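Local coordinates for protein pantothenate kinase (Coxiella burnetii, PDB 3TQC) that catalyses the ATP-dependent phosphorylation of pantothenate to 4'-phosphopantothenate, the first of five steps from pantothenate to coenzyme A, at residues L33-Q46 and T107-W119. Residues are numbered along the deposited sequence; the frame is centred on the assembly and turned at random.
With ADP (adenosine-5'-diphosphate), chain D.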
ATOM      1  N   LEU B  33      17.301 -25.403  -8.111  1.00 50.48           N
ATOM      2  CA  LEU B  33      17.623 -24.038  -8.529  1.00 48.57           C
ATOM      3  C   LEU B  33      19.113 -23.905  -8.800  1.00 49.02           C
ATOM      4  O   LEU B  33      19.917 -23.629  -7.895  1.00 48.99           O
ATOM      5  CB  LEU B  33      17.167 -23.017  -7.482  1.00 46.76           C
ATOM      6  CG  LEU B  33      15.709 -22.576  -7.584  1.00 45.49           C
ATOM      7  CD1 LEU B  33      15.503 -21.738  -8.821  1.00 46.06           C
ATOM      8  CD2 LEU B  33      14.765 -23.751  -7.618  1.00 47.36           C
ATOM      9  N   THR B  34      19.460 -24.094 -10.068  1.00 49.34           N
ATOM     10  CA  THR B  34      20.841 -24.071 -10.516  1.00 49.86           C
ATOM     11  C   THR B  34      20.974 -23.018 -11.610  1.00 48.61           C
ATOM     12  O   THR B  34      20.145 -22.960 -12.521  1.00 48.55           O
ATOM     13  CB  THR B  34      21.259 -25.455 -11.037  1.00 52.11           C
ATOM     14  OG1 THR B  34      22.637 -25.420 -11.433  1.00 54.38           O
ATOM     15  CG2 THR B  34      20.384 -25.895 -12.217  1.00 52.39           C
ATOM     16  N   LEU B  35      21.985 -22.159 -11.499  1.00 47.49           N
ATOM     17  CA  LEU B  35      22.236 -21.165 -12.537  1.00 46.35           C
ATOM     18  C   LEU B  35      22.577 -21.864 -13.835  1.00 47.41           C
ATOM     19  O   LEU B  35      23.320 -22.837 -13.857  1.00 49.01           O
ATOM     20  CB  LEU B  35      23.364 -20.208 -12.164  1.00 45.94           C
ATOM     21  CG  LEU B  35      23.047 -19.163 -11.102  1.00 43.76           C
ATOM     22  CD1 LEU B  35      24.275 -18.309 -10.933  1.00 44.51           C
ATOM     23  CD2 LEU B  35      21.830 -18.304 -11.456  1.00 41.03           C
ATOM     24  N   THR B  36      21.997 -21.364 -14.911  1.00 46.63           N
ATOM     25  CA  THR B  36      22.213 -21.915 -16.236  1.00 48.05           C
ATOM     26  C   THR B  36      23.197 -21.030 -16.986  1.00 47.88           C
ATOM     27  O   THR B  36      23.488 -19.910 -16.561  1.00 46.36           O
ATOM     28  CB  THR B  36      20.902 -21.948 -17.036  1.00 47.57           C
ATOM     29  OG1 THR B  36      21.157 -22.455 -18.349  1.00 51.24           O
ATOM     30  CG2 THR B  36      20.345 -20.566 -17.175  1.00 45.38           C
ATOM     31  N   GLU B  37      23.676 -21.522 -18.120  1.00 49.15           N
ATOM     32  CA  GLU B  37      24.516 -20.720 -18.993  1.00 49.56           C
ATOM     33  C   GLU B  37      23.776 -19.453 -19.432  1.00 47.38           C
ATOM     34  O   GLU B  37      24.373 -18.384 -19.484  1.00 46.76           O
ATOM     35  CB  GLU B  37      24.961 -21.523 -20.212  1.00 52.07           C
ATOM     36  CG  GLU B  37      26.098 -20.873 -20.980  1.00 54.73           C
ATOM     37  CD  GLU B  37      26.458 -21.627 -22.247  1.00 60.06           C
ATOM     38  OE1 GLU B  37      25.806 -22.664 -22.538  1.00 62.32           O
ATOM     39  OE2 GLU B  37      27.397 -21.184 -22.952  1.00 62.86           O
ATOM     40  N   SER B  38      22.481 -19.571 -19.732  1.00 45.92           N
ATOM     41  CA  SER B  38      21.667 -18.402 -20.071  1.00 44.00           C
ATOM     42  C   SER B  38      21.638 -17.369 -18.943  1.00 41.50           C
ATOM     43  O   SER B  38      21.763 -16.177 -19.209  1.00 40.47           O
ATOM     44  CB  SER B  38      20.238 -18.809 -20.432  1.00 43.78           C
ATOM     45  OG  SER B  38      19.407 -17.672 -20.596  1.00 42.64           O
ATOM     46  N   ASP B  39      21.481 -17.821 -17.697  1.00 40.36           N
ATOM     47  CA  ASP B  39      21.543 -16.919 -16.527  1.00 38.67           C
ATOM     48  C   ASP B  39      22.885 -16.217 -16.515  1.00 38.54           C
ATOM     49  O   ASP B  39      22.942 -14.998 -16.391  1.00 37.12           O
ATOM     50  CB  ASP B  39      21.455 -17.659 -15.181  1.00 38.33           C
ATOM     51  CG  ASP B  39      20.091 -18.200 -14.873  1.00 38.90           C
ATOM     52  OD1 ASP B  39      19.072 -17.667 -15.370  1.00 41.18           O
ATOM     53  OD2 ASP B  39      20.041 -19.167 -14.088  1.00 40.48           O
ATOM     54  N   LEU B  40      23.949 -17.020 -16.590  1.00 39.67           N
ATOM     55  CA  LEU B  40      25.326 -16.520 -16.553  1.00 40.90           C
ATOM     56  C   LEU B  40      25.544 -15.426 -17.603  1.00 41.15           C
ATOM     57  O   LEU B  40      26.102 -14.369 -17.297  1.00 40.56           O
ATOM     58  CB  LEU B  40      26.346 -17.667 -16.746  1.00 42.85           C
ATOM     59  CG  LEU B  40      26.874 -18.353 -15.470  1.00 43.54           C
ATOM     60  CD1 LEU B  40      25.771 -18.924 -14.619  1.00 42.72           C
ATOM     61  CD2 LEU B  40      27.869 -19.440 -15.807  1.00 45.92           C
ATOM     62  N   ASP B  41      25.084 -15.681 -18.827  1.00 41.90           N
ATOM     63  CA  ASP B  41      25.138 -14.685 -19.896  1.00 42.73           C
ATOM     64  C   ASP B  41      24.400 -13.376 -19.525  1.00 40.95           C
ATOM     65  O   ASP B  41      24.966 -12.292 -19.662  1.00 40.84           O
ATOM     66  CB  ASP B  41      24.579 -15.276 -21.202  1.00 44.03           C
ATOM     67  CG  ASP B  41      24.351 -14.225 -22.274  1.00 44.90           C
ATOM     68  OD1 ASP B  41      23.330 -13.494 -22.205  1.00 46.14           O
ATOM     69  OD2 ASP B  41      25.185 -14.142 -23.194  1.00 47.62           O
ATOM     70  N   LYS B  42      23.155 -13.486 -19.062  1.00 39.41           N
ATOM     71  CA  LYS B  42      22.354 -12.301 -18.685  1.00 38.53           C
ATOM     72  C   LYS B  42      22.939 -11.526 -17.497  1.00 37.63           C
ATOM     73  O   LYS B  42      22.768 -10.321 -17.402  1.00 36.66           O
ATOM     74  CB  LYS B  42      20.905 -12.689 -18.363  1.00 36.98           C
ATOM     75  CG  LYS B  42      20.128 -13.148 -19.567  1.00 38.94           C
ATOM     76  CD  LYS B  42      18.630 -13.128 -19.350  1.00 38.97           C
ATOM     77  CE  LYS B  42      17.916 -13.748 -20.541  1.00 41.16           C
ATOM     78  NZ  LYS B  42      16.463 -13.848 -20.278  1.00 41.03           N
ATOM     79  N   LEU B  43      23.629 -12.239 -16.612  1.00 38.36           N
ATOM     80  CA  LEU B  43      24.250 -11.657 -15.424  1.00 37.97           C
ATOM     81  C   LEU B  43      25.630 -11.048 -15.671  1.00 39.72           C
ATOM     82  O   LEU B  43      26.197 -10.449 -14.750  1.00 40.08           O
ATOM     83  CB  LEU B  43      24.352 -12.719 -14.326  1.00 37.51           C
ATOM     84  CG  LEU B  43      23.004 -13.121 -13.727  1.00 36.28           C
ATOM     85  CD1 LEU B  43      23.066 -14.499 -13.103  1.00 36.76           C
ATOM     86  CD2 LEU B  43      22.553 -12.076 -12.709  1.00 33.29           C
ATOM     87  N   GLN B  44      26.172 -11.189 -16.883  1.00 41.52           N
ATOM     88  CA  GLN B  44      27.488 -10.615 -17.225  1.00 43.57           C
ATOM     89  C   GLN B  44      27.651  -9.181 -16.725  1.00 43.32           C
ATOM     90  O   GLN B  44      26.784  -8.331 -16.969  1.00 42.38           O
ATOM     91  CB  GLN B  44      27.722 -10.614 -18.741  1.00 45.09           C
ATOM     92  CG  GLN B  44      28.289 -11.886 -19.286  1.00 46.77           C
ATOM     93  CD  GLN B  44      28.369 -11.860 -20.789  1.00 49.35           C
ATOM     94  OE1 GLN B  44      29.455 -11.881 -21.369  1.00 52.11           O
ATOM     95  NE2 GLN B  44      27.214 -11.796 -21.437  1.00 49.98           N
ATOM     96  N   GLY B  45      28.769  -8.925 -16.042  1.00 44.54           N
ATOM     97  CA  GLY B  45      29.052  -7.618 -15.448  1.00 44.44           C
ATOM     98  C   GLY B  45      28.579  -7.525 -14.009  1.00 43.30           C
ATOM     99  O   GLY B  45      29.107  -6.732 -13.219  1.00 44.04           O
ATOM    100  N   GLN B  46      27.594  -8.351 -13.670  1.00 41.93           N
ATOM    101  CA  GLN B  46      26.963  -8.344 -12.367  1.00 40.29           C
ATOM    102  C   GLN B  46      27.494  -9.493 -11.504  1.00 39.86           C
ATOM    103  O   GLN B  46      27.714  -9.325 -10.314  1.00 38.48           O
ATOM    104  CB  GLN B  46      25.447  -8.460 -12.555  1.00 39.38           C
ATOM    105  CG  GLN B  46      24.660  -7.392 -11.861  1.00 39.53           C
ATOM    106  CD  GLN B  46      25.024  -5.996 -12.331  1.00 41.82           C
ATOM    107  OE1 GLN B  46      25.168  -5.738 -13.526  1.00 43.25           O
ATOM    108  NE2 GLN B  46      25.187  -5.088 -11.378  1.00 43.17           N
ATOM    109  N   THR B 107      22.196  -2.571  -8.327  1.00 24.58           N
ATOM    110  CA  THR B 107      22.781  -3.895  -8.466  1.00 24.60           C
ATOM    111  C   THR B 107      21.725  -4.983  -8.268  1.00 23.70           C
ATOM    112  O   THR B 107      21.676  -5.947  -9.021  1.00 24.48           O
ATOM    113  CB  THR B 107      23.920  -4.080  -7.464  1.00 25.37           C
ATOM    114  OG1 THR B 107      24.864  -2.997  -7.609  1.00 26.39           O
ATOM    115  CG2 THR B 107      24.608  -5.432  -7.664  1.00 24.17           C
ATOM    116  N   THR B 108      20.866  -4.813  -7.273  1.00 23.08           N
ATOM    117  CA  THR B 108      19.841  -5.809  -6.951  1.00 22.29           C
ATOM    118  C   THR B 108      18.831  -5.931  -8.093  1.00 22.20           C
ATOM    119  O   THR B 108      18.454  -7.039  -8.497  1.00 22.10           O
ATOM    120  CB  THR B 108      19.118  -5.477  -5.621  1.00 21.29           C
ATOM    121  OG1 THR B 108      20.084  -5.302  -4.598  1.00 21.03           O
ATOM    122  CG2 THR B 108      18.189  -6.595  -5.182  1.00 21.30           C
ATOM    123  N   SER B 109      18.419  -4.789  -8.628  1.00 21.54           N
ATOM    124  CA  SER B 109      17.418  -4.781  -9.683  1.00 21.56           C
ATOM    125  C   SER B 109      17.950  -5.437 -10.960  1.00 21.71           C
ATOM    126  O   SER B 109      17.223  -6.133 -11.642  1.00 21.52           O
ATOM    127  CB  SER B 109      16.941  -3.350  -9.965  1.00 21.07           C
ATOM    128  OG  SER B 109      17.860  -2.701 -10.830  1.00 25.99           O
ATOM    129  N   ARG B 110      19.221  -5.232 -11.282  1.00 22.44           N
ATOM    130  CA  ARG B 110      19.783  -5.853 -12.469  1.00 23.53           C
ATOM    131  C   ARG B 110      19.912  -7.369 -12.296  1.00 22.83           C
ATOM    132  O   ARG B 110      19.712  -8.131 -13.242  1.00 21.78           O
ATOM    133  CB  ARG B 110      21.123  -5.208 -12.852  1.00 25.35           C
ATOM    134  CG  ARG B 110      20.937  -3.770 -13.345  1.00 29.94           C
ATOM    135  CD  ARG B 110      22.257  -3.031 -13.575  1.00 37.79           C
ATOM    136  NE  ARG B 110      22.119  -1.594 -13.287  1.00 42.56           N
ATOM    137  CZ  ARG B 110      23.009  -0.656 -13.612  1.00 46.14           C
ATOM    138  NH1 ARG B 110      24.139  -0.968 -14.251  1.00 48.24           N
ATOM    139  NH2 ARG B 110      22.761   0.612 -13.293  1.00 47.02           N
ATOM    140  N   VAL B 111      20.240  -7.807 -11.090  1.00 21.95           N
ATOM    141  CA  VAL B 111      20.385  -9.231 -10.852  1.00 22.17           C
ATOM    142  C   VAL B 111      19.021  -9.913 -10.942  1.00 21.71           C
ATOM    143  O   VAL B 111      18.883 -10.951 -11.611  1.00 20.64           O
ATOM    144  CB  VAL B 111      21.009  -9.526  -9.502  1.00 22.28           C
ATOM    145  CG1 VAL B 111      20.890 -11.028  -9.183  1.00 22.02           C
ATOM    146  CG2 VAL B 111      22.448  -9.058  -9.511  1.00 22.02           C
ATOM    147  N   LEU B 112      18.032  -9.303 -10.278  1.00 20.62           N
ATOM    148  CA  LEU B 112      16.667  -9.812 -10.300  1.00 20.12           C
ATOM    149  C   LEU B 112      16.055  -9.741 -11.688  1.00 20.50           C
ATOM    150  O   LEU B 112      15.268 -10.610 -12.035  1.00 21.26           O
ATOM    151  CB  LEU B 112      15.782  -9.088  -9.285  1.00 18.95           C
ATOM    152  CG  LEU B 112      16.045  -9.436  -7.809  1.00 18.86           C
ATOM    153  CD1 LEU B 112      14.974  -8.794  -6.921  1.00 17.76           C
ATOM    154  CD2 LEU B 112      16.099 -10.933  -7.578  1.00 18.21           C
ATOM    155  N   LYS B 113      16.405  -8.725 -12.476  1.00 20.75           N
ATOM    156  CA  LYS B 113      15.889  -8.607 -13.841  1.00 21.04           C
ATOM    157  C   LYS B 113      16.359  -9.795 -14.663  1.00 21.94           C
ATOM    158  O   LYS B 113      15.550 -10.432 -15.329  1.00 22.85           O
ATOM    159  CB  LYS B 113      16.305  -7.294 -14.512  1.00 21.45           C
ATOM    160  CG  LYS B 113      16.078  -7.238 -16.053  1.00 22.44           C
ATOM    161  CD  LYS B 113      16.629  -5.922 -16.619  1.00 25.96           C
ATOM    162  CE  LYS B 113      16.374  -5.723 -18.133  1.00 28.73           C
ATOM    163  NZ  LYS B 113      16.669  -6.961 -18.915  1.00 31.98           N
ATOM    164  N   ALA B 114      17.648 -10.103 -14.597  1.00 22.01           N
ATOM    165  CA  ALA B 114      18.184 -11.265 -15.286  1.00 23.50           C
ATOM    166  C   ALA B 114      17.551 -12.567 -14.794  1.00 23.39           C
ATOM    167  O   ALA B 114      17.136 -13.375 -15.603  1.00 24.13           O
ATOM    168  CB  ALA B 114      19.700 -11.329 -15.153  1.00 24.38           C
ATOM    169  N   LEU B 115      17.460 -12.747 -13.480  1.00 22.71           N
ATOM    170  CA  LEU B 115      16.960 -13.992 -12.904  1.00 22.96           C
ATOM    171  C   LEU B 115      15.461 -14.176 -13.060  1.00 22.39           C
ATOM    172  O   LEU B 115      15.012 -15.253 -13.414  1.00 23.41           O
ATOM    173  CB  LEU B 115      17.316 -14.086 -11.419  1.00 22.66           C
ATOM    174  CG  LEU B 115      18.805 -14.268 -11.107  1.00 23.55           C
ATOM    175  CD1 LEU B 115      19.022 -14.321  -9.582  1.00 22.96           C
ATOM    176  CD2 LEU B 115      19.331 -15.501 -11.759  1.00 23.52           C
ATOM    177  N   LEU B 116      14.681 -13.135 -12.798  1.00 21.15           N
ATOM    178  CA  LEU B 116      13.239 -13.246 -12.950  1.00 20.86           C
ATOM    179  C   LEU B 116      12.843 -13.611 -14.377  1.00 22.18           C
ATOM    180  O   LEU B 116      11.833 -14.271 -14.578  1.00 23.05           O
ATOM    181  CB  LEU B 116      12.528 -11.973 -12.518  1.00 19.64           C
ATOM    182  CG  LEU B 116      12.463 -11.774 -10.997  1.00 18.39           C
ATOM    183  CD1 LEU B 116      11.916 -10.416 -10.657  1.00 14.69           C
ATOM    184  CD2 LEU B 116      11.603 -12.851 -10.382  1.00 17.14           C
ATOM    185  N   SER B 117      13.653 -13.217 -15.355  1.00 22.90           N
ATOM    186  CA  SER B 117      13.319 -13.421 -16.746  1.00 24.16           C
ATOM    187  C   SER B 117      13.470 -14.890 -17.179  1.00 26.03           C
ATOM    188  O   SER B 117      12.956 -15.272 -18.214  1.00 26.70           O
ATOM    189  CB  SER B 117      14.170 -12.506 -17.634  1.00 24.68           C
ATOM    190  OG  SER B 117      15.412 -13.088 -17.945  1.00 24.88           O
ATOM    191  N   ARG B 118      14.165 -15.707 -16.386  1.00 27.25           N
ATOM    192  CA  ARG B 118      14.363 -17.127 -16.714  1.00 29.24           C
ATOM    193  C   ARG B 118      13.092 -17.967 -16.685  1.00 29.59           C
ATOM    194  O   ARG B 118      13.063 -19.038 -17.283  1.00 31.77           O
ATOM    195  CB  ARG B 118      15.397 -17.764 -15.772  1.00 29.84           C
ATOM    196  CG  ARG B 118      14.837 -18.186 -14.406  1.00 29.53           C
ATOM    197  CD  ARG B 118      15.923 -18.244 -13.304  1.00 30.25           C
ATOM    198  NE  ARG B 118      17.002 -19.206 -13.575  1.00 31.52           N
ATOM    199  CZ  ARG B 118      16.986 -20.501 -13.259  1.00 32.50           C
ATOM    200  NH1 ARG B 118      15.925 -21.066 -12.692  1.00 33.78           N
ATOM    201  NH2 ARG B 118      18.043 -21.251 -13.541  1.00 34.83           N
ATOM    202  N   TRP B 119      12.054 -17.512 -15.987  1.00 28.88           N
ATOM    203  CA  TRP B 119      10.800 -18.268 -15.893  1.00 29.46           C
ATOM    204  C   TRP B 119       9.832 -17.955 -17.023  1.00 29.61           C
ATOM    205  O   TRP B 119       9.502 -16.801 -17.251  1.00 28.68           O
ATOM    206  CB  TRP B 119      10.128 -18.035 -14.546  1.00 28.70           C
ATOM    207  CG  TRP B 119      10.731 -18.864 -13.506  1.00 30.88           C
ATOM    208  CD1 TRP B 119      10.536 -20.199 -13.306  1.00 32.56           C
ATOM    209  CD2 TRP B 119      11.684 -18.446 -12.543  1.00 30.35           C
ATOM    210  NE1 TRP B 119      11.302 -20.633 -12.257  1.00 32.77           N
ATOM    211  CE2 TRP B 119      12.016 -19.572 -11.769  1.00 32.23           C
ATOM    212  CE3 TRP B 119      12.285 -17.230 -12.255  1.00 30.63           C
ATOM    213  CZ2 TRP B 119      12.919 -19.514 -10.725  1.00 32.03           C
ATOM    214  CZ3 TRP B 119      13.189 -17.174 -11.222  1.00 30.81           C
ATOM    215  CH2 TRP B 119      13.487 -18.307 -10.460  1.00 31.00           C
TER
HETATM  216  PB  ADP D 500      22.365   2.082  -5.415  1.00 21.58           P
HETATM  217  O1B ADP D 500      21.804   1.664  -6.737  1.00 18.50           O
HETATM  218  O2B ADP D 500      21.455   1.773  -4.255  1.00 17.52           O
HETATM  219  O3B ADP D 500      22.911   3.491  -5.364  1.00 21.98           O
HETATM  220  PA  ADP D 500      24.455   0.378  -6.292  1.00 23.69           P
HETATM  221  O1A ADP D 500      23.539  -0.742  -6.724  1.00 26.21           O
HETATM  222  O2A ADP D 500      25.039   1.330  -7.287  1.00 27.79           O
HETATM  223  O3A ADP D 500      23.703   1.232  -5.160  1.00 22.31           O
HETATM  224  O5' ADP D 500      25.667  -0.249  -5.488  1.00 22.30           O
HETATM  225  C5' ADP D 500      26.430   0.534  -4.587  1.00 23.60           C
HETATM  226  C4' ADP D 500      27.870   0.039  -4.584  1.00 24.09           C
HETATM  227  O4' ADP D 500      27.955  -1.227  -3.939  1.00 23.68           O
HETATM  228  C3' ADP D 500      28.403  -0.175  -5.985  1.00 24.46           C
HETATM  229  O3' ADP D 500      29.785   0.184  -5.998  1.00 25.19           O
HETATM  230  C2' ADP D 500      28.216  -1.646  -6.263  1.00 23.53           C
HETATM  231  O2' ADP D 500      29.241  -2.151  -7.101  1.00 25.70           O
HETATM  232  C1' ADP D 500      28.299  -2.254  -4.879  1.00 24.39           C
HETATM  233  N9  ADP D 500      27.387  -3.395  -4.662  1.00 23.91           N
HETATM  234  C8  ADP D 500      26.048  -3.336  -4.680  1.00 23.30           C
HETATM  235  N7  ADP D 500      25.510  -4.548  -4.416  1.00 23.27           N
HETATM  236  C5  ADP D 500      26.530  -5.389  -4.225  1.00 23.10           C
HETATM  237  C6  ADP D 500      26.628  -6.810  -3.902  1.00 23.92           C
HETATM  238  N6  ADP D 500      25.488  -7.529  -3.755  1.00 23.76           N
HETATM  239  N1  ADP D 500      27.864  -7.326  -3.776  1.00 26.18           N
HETATM  240  C2  ADP D 500      28.985  -6.589  -3.937  1.00 27.51           C
HETATM  241  N3  ADP D 500      28.955  -5.271  -4.231  1.00 27.76           N
HETATM  242  C4  ADP D 500      27.766  -4.637  -4.381  1.00 24.01           C
HETATM  243  O   HOH W   1      18.368 -15.493 -16.648  1.00 19.98           O
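The helix that follows the P-loop of this kinase, 105-116, and the turn after it pack against the short helix 37-42 and the loops on either side of it. Arg118 meets the Asp39 carboxylate side-on. Its NE lies 3.1 Å from Asp39 OD1, and its NH2 lies 2.9 Å from Asp39 OD2 in a salt bridge. NE also bonds OD2, and the two flat groups are turned 36° apart. With CG between the backbone N and the carbonyl carbon (chi1 81°) and a bend at chi3, the Arg118 chain brings NE and NH2 to the carboxylate. Thr36 N, at the N-cap position, gives OD2 a third donor from above the carboxylate plane. One water bridges OD1 to Ala114 O.

Lys42 runs extended past Ala114, with CB 3.7 Å from Ala114 CB, and its NZ bonds Ser117 OG at 2.7 Å. That hydroxyl in turn donates to Ala114 O. Leu43 CD2 rests on Ala114 CB at 3.8 Å. From the loop before the helix, Leu35 CD2 meets Leu115 CD2. Gln46 lays CG on Val111 CG2 at 3.6 Å. Thr107, whose N and OG1 bond O1A of ADP, brings CG2 near Gln46 NE2.

Leu35 and Val111 also touch helix 52-84. Leu112 and Leu116 pack on strand 199-203 of the mixed sheet, and Ser117 touches strand 125-129, its outermost strand within this chain.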